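Local coordinates for tudor and KH domain-containing protein homolog (Bombyx mori, PDB 5VQH) that takes part in piRNA biogenesis to silence transposons in the germline, its extended Tudor domain binding symmetrically dimethylated arginines of the Piwi proteins Siwi and Ago3, at residues A[39-44]-A[185-190]; A[177-182]-A[226-231]. All blocks are in the same frame, centred on the assembly; numbering follows the deposited sequence.

Contact 1 (A[39-44]-A[185-190]); sequences QFVGPQ and WKALVS
Gln-39 and Trp-185 meet at the amide end of the glutamine and the six-membered part of the indole. From Gln-39 CB the chain sets off beside the backbone N, with CG anti to the carbonyl carbon (chi1 -56°), and then runs extended. CB and CG give length and bring the amide to the indole, and the side chain also lies against Ser-28, Leu-48 and Tyr-116. At CD the tryptophan comes into range, with CZ3 of Trp-185 4.1 Å from Gln-39 CD. OE1 makes the closest approach, 3.3 Å to Trp-185 CZ3, and also has Trp-185 CH2 at 3.6 Å. These are van der Waals contacts of an oxygen with ring carbons, made obliquely, with the amide and indole planes 25° apart. The other branch, NE2, lies 4.1 Å from Trp-185 CH2, but its polar partner is the carbonyl O of Asp-115, a bond that helps fix the rotation of the amide. Glutamine suits this place because it offers length, a flat group to lie near the indole and an N-H for the backbone oxygen of Asp-115. Trp-185 also meets the ring of Tyr-26 edge-to-face and touches Val-45. Further along, Val-41 CG2 reaches Ala-187 CB at 4.3 Å, a light apolar contact between a valine methyl and the alanine methyl. Segments 39-44 and 185-190 lie at the ends of strands 35-40 and 187-198, which both pair antiparallel with strand 23-30; the contact therefore spans that strand, beside the start of helix 43-59. The side chain of Trp-185 is about 5 Å from the bound dimethylarginine, whose pocket includes Ser-28 and Tyr-116.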
loop_
_atom_site.group_PDB
_atom_site.type_symbol
_atom_site.label_atom_id
_atom_site.label_comp_id
_atom_site.label_asym_id
_atom_site.label_seq_id
_atom_site.Cartn_x
_atom_site.Cartn_y
_atom_site.Cartn_z
ATOM N N GLN A 39 -0.423 4.522 -6.012
ATOM C CA GLN A 39 -1.759 4.942 -6.396
ATOM C C GLN A 39 -1.635 5.671 -7.720
ATOM O O GLN A 39 -0.660 6.377 -7.953
ATOM C CB GLN A 39 -2.328 5.899 -5.378
ATOM C CG GLN A 39 -2.364 5.353 -3.971
ATOM C CD GLN A 39 -2.428 6.454 -2.957
ATOM O OE1 GLN A 39 -1.776 7.496 -3.103
ATOM N NE2 GLN A 39 -3.200 6.240 -1.921
ATOM N N PHE A 40 -2.600 5.472 -8.599
ATOM C CA PHE A 40 -2.566 6.053 -9.948
ATOM C C PHE A 40 -3.078 7.468 -9.822
ATOM O O PHE A 40 -4.032 7.730 -9.075
ATOM C CB PHE A 40 -3.419 5.230 -10.901
ATOM C CG PHE A 40 -2.774 3.933 -11.330
ATOM C CD1 PHE A 40 -1.774 3.341 -10.592
ATOM C CD2 PHE A 40 -3.178 3.304 -12.465
ATOM C CE1 PHE A 40 -1.191 2.157 -10.996
ATOM C CE2 PHE A 40 -2.595 2.114 -12.878
ATOM C CZ PHE A 40 -1.607 1.544 -12.143
ATOM N N VAL A 41 -2.384 8.387 -10.481
ATOM C CA VAL A 41 -2.754 9.780 -10.456
ATOM C C VAL A 41 -3.934 9.910 -11.346
ATOM O O VAL A 41 -3.919 9.419 -12.482
ATOM C CB VAL A 41 -1.668 10.672 -11.027
ATOM C CG1 VAL A 41 -2.164 12.095 -11.090
ATOM C CG2 VAL A 41 -0.417 10.622 -10.151
ATOM N N GLY A 42 -4.968 10.562 -10.844
ATOM C CA GLY A 42 -6.202 10.659 -11.588
ATOM C C GLY A 42 -7.388 10.853 -10.701
ATOM O O GLY A 42 -7.220 11.073 -9.503
ATOM N N PRO A 43 -8.600 10.775 -11.287
ATOM C CA PRO A 43 -9.799 11.226 -10.585
ATOM C C PRO A 43 -10.208 10.391 -9.366
ATOM O O PRO A 43 -10.930 10.913 -8.493
ATOM C CB PRO A 43 -10.880 11.222 -11.681
ATOM C CG PRO A 43 -10.404 10.230 -12.663
ATOM C CD PRO A 43 -8.915 10.376 -12.674
ATOM N N GLN A 44 -9.737 9.143 -9.271
ATOM C CA GLN A 44 -10.035 8.342 -8.083
ATOM C C GLN A 44 -9.273 8.811 -6.827
ATOM O O GLN A 44 -9.619 8.446 -5.714
ATOM C CB GLN A 44 -9.795 6.871 -8.347
ATOM C CG GLN A 44 -10.911 6.243 -9.164
ATOM C CD GLN A 44 -10.657 4.810 -9.564
ATOM O OE1 GLN A 44 -9.708 4.176 -9.105
ATOM N NE2 GLN A 44 -11.511 4.287 -10.451
ATOM N N TRP A 185 2.259 12.804 -1.492
ATOM C CA TRP A 185 1.650 13.146 -2.774
ATOM C C TRP A 185 2.615 13.839 -3.772
ATOM O O TRP A 185 2.316 14.891 -4.327
ATOM C CB TRP A 185 0.396 13.978 -2.539
ATOM C CG TRP A 185 -0.446 13.362 -1.513
ATOM C CD1 TRP A 185 -0.458 13.652 -0.168
ATOM C CD2 TRP A 185 -1.379 12.300 -1.698
ATOM N NE1 TRP A 185 -1.358 12.850 0.479
ATOM C CE2 TRP A 185 -1.929 12.000 -0.436
ATOM C CE3 TRP A 185 -1.813 11.570 -2.811
ATOM C CZ2 TRP A 185 -2.906 10.999 -0.260
ATOM C CZ3 TRP A 185 -2.776 10.570 -2.634
ATOM C CH2 TRP A 185 -3.317 10.299 -1.373
ATOM N N LYS A 186 3.763 13.221 -3.997
ATOM C CA LYS A 186 4.626 13.604 -5.102
ATOM C C LYS A 186 4.430 12.669 -6.324
ATOM O O LYS A 186 4.754 11.474 -6.275
ATOM C CB LYS A 186 6.077 13.561 -4.663
ATOM C CG LYS A 186 7.085 13.665 -5.798
ATOM C CD LYS A 186 7.058 15.061 -6.401
ATOM C CE LYS A 186 8.326 15.365 -7.191
ATOM N NZ LYS A 186 8.480 16.833 -7.355
ATOM N N ALA A 187 3.894 13.226 -7.404
ATOM C CA ALA A 187 3.662 12.486 -8.624
ATOM C C ALA A 187 4.983 12.088 -9.289
ATOM O O ALA A 187 5.925 12.876 -9.353
ATOM C CB ALA A 187 2.848 13.324 -9.564
ATOM N N LEU A 188 5.061 10.850 -9.735
ATOM C CA LEU A 188 6.256 10.339 -10.388
ATOM C C LEU A 188 5.823 9.608 -11.641
ATOM O O LEU A 188 4.657 9.249 -11.756
ATOM C CB LEU A 188 6.987 9.345 -9.487
ATOM C CG LEU A 188 7.662 9.869 -8.225
ATOM C CD1 LEU A 188 8.155 8.713 -7.405
ATOM C CD2 LEU A 188 8.845 10.758 -8.584
ATOM N N VAL A 189 6.762 9.380 -12.551
ATOM C CA VAL A 189 6.508 8.627 -13.746
ATOM C C VAL A 189 6.954 7.223 -13.512
ATOM O O VAL A 189 8.047 7.014 -13.020
ATOM C CB VAL A 189 7.229 9.257 -14.943
ATOM C CG1 VAL A 189 7.081 8.422 -16.212
ATOM C CG2 VAL A 189 6.603 10.619 -15.186
ATOM N N SER A 190 6.089 6.266 -13.849
ATOM C CA SER A 190 6.343 4.842 -13.682
ATOM C C SER A 190 6.358 4.093 -14.994
ATOM O O SER A 190 5.389 4.152 -15.734
ATOM C CB SER A 190 5.228 4.238 -12.851
ATOM O OG SER A 190 5.360 2.834 -12.874
#

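Contact 2 (A[177-182]-A[226-231]); sequences EELTQV and GAVLVA
The backbone bond from Gln-181 N to Glu-178 O, 3.0 Å long, helps close the helix whose last turn presents Leu-179 to Val-228 and Leu-229. A second bond, 3.3 Å from Val-182 N to Glu-177 O, completes a Schellman motif, in which Gln-181 takes a positive phi of 46° and turns the chain out of the helix. The contact itself is wholly apolar. Leu-179 and Val-228 reach toward each other tip to tip, with Leu-179 CD1 3.6 Å from Val-228 CG1. The same methyl lies 3.8 Å from Val-228 CB, while the other branch, Leu-179 CD2, stands 4.0 Å from Val-228 CG1; the leucine fork thus meets the valine with both prongs. Val-228 carries CG1 opposite its own backbone N (chi1 173°), and it is this methyl that meets the fork. Leu-229 joins from beside the valine, its CD2 4.1 Å from Leu-179 CD1. Leucine suits its place as the one side chain that helix 170-179 contributes, because its length carries CD1 to both Val-228 and Leu-229 and its second branch, CD2, adds a contact with Val-228; the beta-branched valine keeps CB and CG1 near its backbone, where the leucine end reaches them. Both partners touch the same helix once more, Val-228 at Arg-175 and the buried Leu-229 at Phe-176. The contact joins the C-terminal end of helix 170-179 to the short helix 225-231 near the end of the chain. The capping turn that follows helix 170-179 rests on strand 23-30, where Thr-180 and Val-182 touch Val-27.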
loop_
_atom_site.group_PDB
_atom_site.type_symbol
_atom_site.label_atom_id
_atom_site.label_comp_id
_atom_site.label_asym_id
_atom_site.label_seq_id
_atom_site.Cartn_x
_atom_site.Cartn_y
_atom_site.Cartn_z
ATOM N N GLU A 177 12.711 5.932 0.455
ATOM C CA GLU A 177 11.562 6.690 0.909
ATOM C C GLU A 177 11.746 8.180 0.647
ATOM O O GLU A 177 10.775 8.907 0.496
ATOM C CB GLU A 177 11.274 6.444 2.381
ATOM C CG GLU A 177 10.926 4.999 2.714
ATOM C CD GLU A 177 10.437 4.815 4.149
ATOM O OE1 GLU A 177 9.987 5.796 4.767
ATOM O OE2 GLU A 177 10.480 3.688 4.672
ATOM N N GLU A 178 12.980 8.656 0.628
ATOM C CA GLU A 178 13.215 10.088 0.413
ATOM C C GLU A 178 13.036 10.362 -1.066
ATOM O O GLU A 178 12.337 11.302 -1.436
ATOM C CB GLU A 178 14.607 10.537 0.867
ATOM C CG GLU A 178 14.764 10.690 2.381
ATOM C CD GLU A 178 16.224 10.502 2.892
ATOM O OE1 GLU A 178 17.196 10.768 2.139
ATOM O OE2 GLU A 178 16.411 10.087 4.067
ATOM N N LEU A 179 13.652 9.529 -1.903
ATOM C CA LEU A 179 13.617 9.754 -3.335
ATOM C C LEU A 179 12.193 9.702 -3.884
ATOM O O LEU A 179 11.844 10.507 -4.747
ATOM C CB LEU A 179 14.468 8.725 -4.072
ATOM C CG LEU A 179 15.965 8.765 -3.799
ATOM C CD1 LEU A 179 16.642 7.547 -4.388
ATOM C CD2 LEU A 179 16.534 10.046 -4.372
ATOM N N THR A 180 11.370 8.768 -3.384
ATOM C CA THR A 180 9.950 8.671 -3.798
ATOM C C THR A 180 9.065 9.647 -3.059
ATOM O O THR A 180 7.898 9.820 -3.446
ATOM C CB THR A 180 9.352 7.261 -3.560
ATOM O OG1 THR A 180 9.317 6.959 -2.151
ATOM C CG2 THR A 180 10.154 6.182 -4.300
ATOM N N GLN A 181 9.594 10.269 -2.001
ATOM C CA GLN A 181 8.769 11.107 -1.122
ATOM C C GLN A 181 7.469 10.405 -0.766
ATOM O O GLN A 181 6.373 10.940 -0.933
ATOM C CB GLN A 181 8.474 12.461 -1.762
ATOM C CG GLN A 181 9.737 13.151 -2.235
ATOM C CD GLN A 181 9.573 14.645 -2.421
ATOM O OE1 GLN A 181 8.465 15.171 -2.468
ATOM N NE2 GLN A 181 10.698 15.343 -2.519
ATOM N N VAL A 182 7.619 9.183 -0.291
ATOM C CA VAL A 182 6.498 8.351 0.111
ATOM C C VAL A 182 5.513 9.118 0.968
ATOM O O VAL A 182 5.910 9.901 1.798
ATOM C CB VAL A 182 6.975 7.092 0.859
ATOM C CG1 VAL A 182 7.765 7.454 2.119
ATOM C CG2 VAL A 182 5.784 6.180 1.170
ATOM N N GLY A 226 15.852 4.263 -8.938
ATOM C CA GLY A 226 16.713 3.106 -8.821
ATOM C C GLY A 226 18.140 3.385 -9.250
ATOM O O GLY A 226 19.056 2.764 -8.735
ATOM N N ALA A 227 18.351 4.292 -10.205
ATOM C CA ALA A 227 19.712 4.541 -10.668
ATOM C C ALA A 227 20.458 5.329 -9.613
ATOM O O ALA A 227 21.659 5.154 -9.432
ATOM C CB ALA A 227 19.725 5.250 -12.016
ATOM N N VAL A 228 19.737 6.165 -8.884
ATOM C CA VAL A 228 20.311 6.824 -7.732
ATOM C C VAL A 228 20.744 5.837 -6.661
ATOM O O VAL A 228 21.754 6.046 -6.027
ATOM C CB VAL A 228 19.327 7.784 -7.086
ATOM C CG1 VAL A 228 19.889 8.342 -5.791
ATOM C CG2 VAL A 228 19.002 8.918 -8.035
ATOM N N LEU A 229 19.962 4.791 -6.434
ATOM C CA LEU A 229 20.275 3.808 -5.407
ATOM C C LEU A 229 21.537 3.019 -5.784
ATOM O O LEU A 229 22.387 2.696 -4.931
ATOM C CB LEU A 229 19.104 2.838 -5.183
ATOM C CG LEU A 229 17.814 3.365 -4.505
ATOM C CD1 LEU A 229 16.724 2.285 -4.529
ATOM C CD2 LEU A 229 17.995 3.872 -3.082
ATOM N N VAL A 230 21.661 2.700 -7.058
ATOM C CA VAL A 230 22.822 1.961 -7.522
ATOM C C VAL A 230 24.062 2.832 -7.358
ATOM O O VAL A 230 25.069 2.352 -6.870
ATOM C CB VAL A 230 22.675 1.512 -8.991
ATOM C CG1 VAL A 230 23.987 0.935 -9.511
ATOM C CG2 VAL A 230 21.528 0.497 -9.141
ATOM N N ALA A 231 23.983 4.108 -7.732
ATOM C CA ALA A 231 25.151 5.007 -7.683
ATOM C C ALA A 231 25.623 5.264 -6.259
ATOM O O ALA A 231 26.822 5.340 -6.006
ATOM C CB ALA A 231 24.832 6.325 -8.355
#

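Overall arrangement
Both contacts are only partly buried, their centres about 17 Å apart, and both belong to the part of the extended Tudor domain built on the curled mixed sheet. Contact 1 works at strand ends, near the bound dimethylarginine, and mixes an amide, an indole and small apolar groups. Contact 2 lies farther from the centre of the chain and packs two helices through aliphatic side chains alone. The chain leads from helix 170-179 into strand 187-198, and around this connection the two contacts touch: Lys-186 CB lies 3.6 Å from Gln-181 OE1, and Leu-188 CD1 is 4.0 Å from Thr-180 CA. Strand 23-30 borders both.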